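Local coordinates for protein uracil-DNA glycosylase (Sulfolobus tokodaii str. 7, PDB 4ZBY) that belongs to the uracil-DNA glycosylase superfamily and carries an iron/sulfur cluster, with uracil bound in a separate pocket, at residues P104-D107 / R108-I112. Numbering follows the deposited sequence.
Sequences PYLD and RQIDI
Arg108 folds its side chain back along the preceding helical turn, running beside Tyr105 and pointing the same way. With CG beside its own backbone N, the methylene chain passes close by the oxygen end of the Pro104 carbonyl, whose O lies 3.1 Å from Arg108 CG. A bend at chi3 (56°) then turns the guanidinium toward the tyrosine, where NH1 comes within 3.8 Å of Tyr105 CE1. Because NH1 sits at the ring edge, near the ring plane, and not over its face, this is not a cation-pi contact; the two planes are 45° apart. The charge is answered by two salt bridges, from NE to Asp2 in the N-terminal residues ahead of helix 4-12 and from NH1 to Glu10 on that helix; the Tyr105 side chain touches the iron/sulfur cluster.

Beneath these side chains runs regular alpha-helical i to i+4 bonding within helix 96-113, which packs on the central beta-sheet of the UDG-like fold. Ile110 N donates to Leu106 O at 2.8 Å with an N-H...O angle of 172°, the straightest of the four bonds that join 104-107 to 108-112. On that face Leu106 CG meets Ile110 CD1 at 4.0 Å, and both side chains rest on Met38 of strand 37-41.

Asp107 sits on another side of the helix. Its carbonyl O accepts from Asp111 N at 2.9 Å, while its carboxylate OD1 is hydrogen-bonded to the hydroxyl of Tyr128. The Asp111 carboxylate instead engages Tyr152, and the two OD1 atoms, Asp107 and Asp111, remain 6.8 Å apart.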
ATOM      1  N   PRO A 104      -7.587   1.867  10.816  1.00 20.82           N
ATOM      2  CA  PRO A 104      -8.563   2.934  10.549  1.00 22.62           C
ATOM      3  C   PRO A 104      -7.965   4.153   9.845  1.00 24.96           C
ATOM      4  O   PRO A 104      -8.704   4.865   9.151  1.00 22.32           O
ATOM      5  CB  PRO A 104      -9.066   3.305  11.943  1.00 25.36           C
ATOM      6  CG  PRO A 104      -8.978   2.017  12.707  1.00 26.95           C
ATOM      7  CD  PRO A 104      -7.686   1.391  12.210  1.00 23.14           C
ATOM      8  N   TYR A 105      -6.658   4.378   9.991  1.00 20.47           N
ATOM      9  CA  TYR A 105      -6.000   5.453   9.248  1.00 17.57           C
ATOM     10  C   TYR A 105      -6.047   5.173   7.761  1.00 17.08           C
ATOM     11  O   TYR A 105      -6.354   6.060   6.976  1.00 16.98           O
ATOM     12  CB  TYR A 105      -4.537   5.617   9.676  1.00 17.91           C
ATOM     13  CG  TYR A 105      -4.326   6.173  11.081  1.00 19.92           C
ATOM     14  CD1 TYR A 105      -5.014   7.306  11.498  1.00 20.77           C
ATOM     15  CD2 TYR A 105      -3.421   5.572  11.966  1.00 20.08           C
ATOM     16  CE1 TYR A 105      -4.805   7.862  12.746  1.00 22.89           C
ATOM     17  CE2 TYR A 105      -3.201   6.114  13.226  1.00 21.23           C
ATOM     18  CZ  TYR A 105      -3.910   7.271  13.604  1.00 22.00           C
ATOM     19  OH  TYR A 105      -3.734   7.834  14.848  1.00 25.34           O
ATOM     20  N   LEU A 106      -5.730   3.939   7.373  1.00 18.80           N
ATOM     21  CA  LEU A 106      -5.816   3.571   5.952  1.00 16.44           C
ATOM     22  C   LEU A 106      -7.261   3.695   5.402  1.00 18.00           C
ATOM     23  O   LEU A 106      -7.467   4.212   4.308  1.00 18.62           O
ATOM     24  CB  LEU A 106      -5.299   2.148   5.760  1.00 16.57           C
ATOM     25  CG  LEU A 106      -5.389   1.588   4.337  1.00 16.26           C
ATOM     26  CD1 LEU A 106      -4.552   2.426   3.412  1.00 18.27           C
ATOM     27  CD2 LEU A 106      -4.928   0.133   4.310  1.00 18.04           C
ATOM     28  N   ASP A 107      -8.229   3.201   6.166  1.00 18.48           N
ATOM     29  CA  ASP A 107      -9.651   3.344   5.834  1.00 20.61           C
ATOM     30  C   ASP A 107      -9.957   4.808   5.537  1.00 20.75           C
ATOM     31  O   ASP A 107     -10.629   5.134   4.558  1.00 22.24           O
ATOM     32  CB  ASP A 107     -10.558   2.886   6.972  1.00 24.58           C
ATOM     33  CG  ASP A 107     -10.462   1.410   7.261  1.00 24.92           C
ATOM     34  OD1 ASP A 107      -9.950   0.648   6.421  1.00 22.60           O
ATOM     35  OD2 ASP A 107     -10.927   1.014   8.339  1.00 26.59           O
ATOM     36  N   ARG A 108      -9.466   5.688   6.406  1.00 21.19           N
ATOM     37  CA  ARG A 108      -9.743   7.115   6.263  1.00 22.09           C
ATOM     38  C   ARG A 108      -9.058   7.687   5.037  1.00 20.52           C
ATOM     39  O   ARG A 108      -9.611   8.570   4.362  1.00 20.50           O
ATOM     40  CB  ARG A 108      -9.307   7.867   7.519  1.00 23.23           C
ATOM     41  CG  ARG A 108     -10.205   7.560   8.710  1.00 22.19           C
ATOM     42  CD  ARG A 108      -9.623   8.065  10.029  1.00 25.94           C
ATOM     43  NE  ARG A 108      -9.330   9.498  10.018  1.00 24.50           N
ATOM     44  CZ  ARG A 108      -8.674  10.113  10.994  1.00 25.76           C
ATOM     45  NH1 ARG A 108      -8.252   9.406  12.036  1.00 24.65           N
ATOM     46  NH2 ARG A 108      -8.434  11.418  10.932  1.00 25.86           N
ATOM     47  N   GLN A 109      -7.870   7.175   4.731  1.00 18.10           N
ATOM     48  CA  GLN A 109      -7.117   7.661   3.578  1.00 15.93           C
ATOM     49  C   GLN A 109      -7.817   7.234   2.288  1.00 18.88           C
ATOM     50  O   GLN A 109      -7.947   8.030   1.328  1.00 17.81           O
ATOM     51  CB  GLN A 109      -5.655   7.160   3.618  1.00 15.10           C
ATOM     52  CG  GLN A 109      -4.868   7.800   4.734  1.00 14.05           C
ATOM     53  CD  GLN A 109      -3.493   7.177   4.930  1.00 17.49           C
ATOM     54  OE1 GLN A 109      -3.355   5.955   4.882  1.00 17.80           O
ATOM     55  NE2 GLN A 109      -2.469   8.016   5.123  1.00 15.29           N
ATOM     56  N   ILE A 110      -8.262   5.982   2.259  1.00 16.93           N
ATOM     57  CA  ILE A 110      -9.037   5.499   1.118  1.00 16.56           C
ATOM     58  C   ILE A 110     -10.333   6.298   0.957  1.00 18.59           C
ATOM     59  O   ILE A 110     -10.696   6.663  -0.166  1.00 20.00           O
ATOM     60  CB  ILE A 110      -9.351   3.999   1.252  1.00 18.66           C
ATOM     61  CG1 ILE A 110      -8.069   3.185   1.238  1.00 18.37           C
ATOM     62  CG2 ILE A 110     -10.303   3.535   0.132  1.00 23.81           C
ATOM     63  CD1 ILE A 110      -8.294   1.732   1.616  1.00 19.21           C
ATOM     64  N   ASP A 111     -11.012   6.589   2.068  1.00 19.48           N
ATOM     65  CA  ASP A 111     -12.275   7.335   2.036  1.00 22.85           C
ATOM     66  C   ASP A 111     -12.130   8.679   1.364  1.00 22.93           C
ATOM     67  O   ASP A 111     -13.058   9.161   0.687  1.00 25.62           O
ATOM     68  CB  ASP A 111     -12.804   7.555   3.458  1.00 26.52           C
ATOM     69  CG  ASP A 111     -13.515   6.355   3.992  1.00 37.55           C
ATOM     70  OD1 ASP A 111     -13.642   5.390   3.220  1.00 37.78           O
ATOM     71  OD2 ASP A 111     -13.963   6.376   5.167  1.00 41.78           O
ATOM     72  N   ILE A 112     -10.965   9.289   1.556  1.00 19.84           N
ATOM     73  CA  ILE A 112     -10.713  10.615   1.036  1.00 22.44           C
ATOM     74  C   ILE A 112     -10.218  10.542  -0.402  1.00 20.89           C
ATOM     75  O   ILE A 112     -10.728  11.254  -1.268  1.00 22.22           O
ATOM     76  CB  ILE A 112      -9.688  11.369   1.897  1.00 22.36           C
ATOM     77  CG1 ILE A 112     -10.330  11.842   3.211  1.00 24.78           C
ATOM     78  CG2 ILE A 112      -9.096  12.546   1.135  1.00 24.64           C
ATOM     79  CD1 ILE A 112      -9.314  12.042   4.326  1.00 23.70           C
TER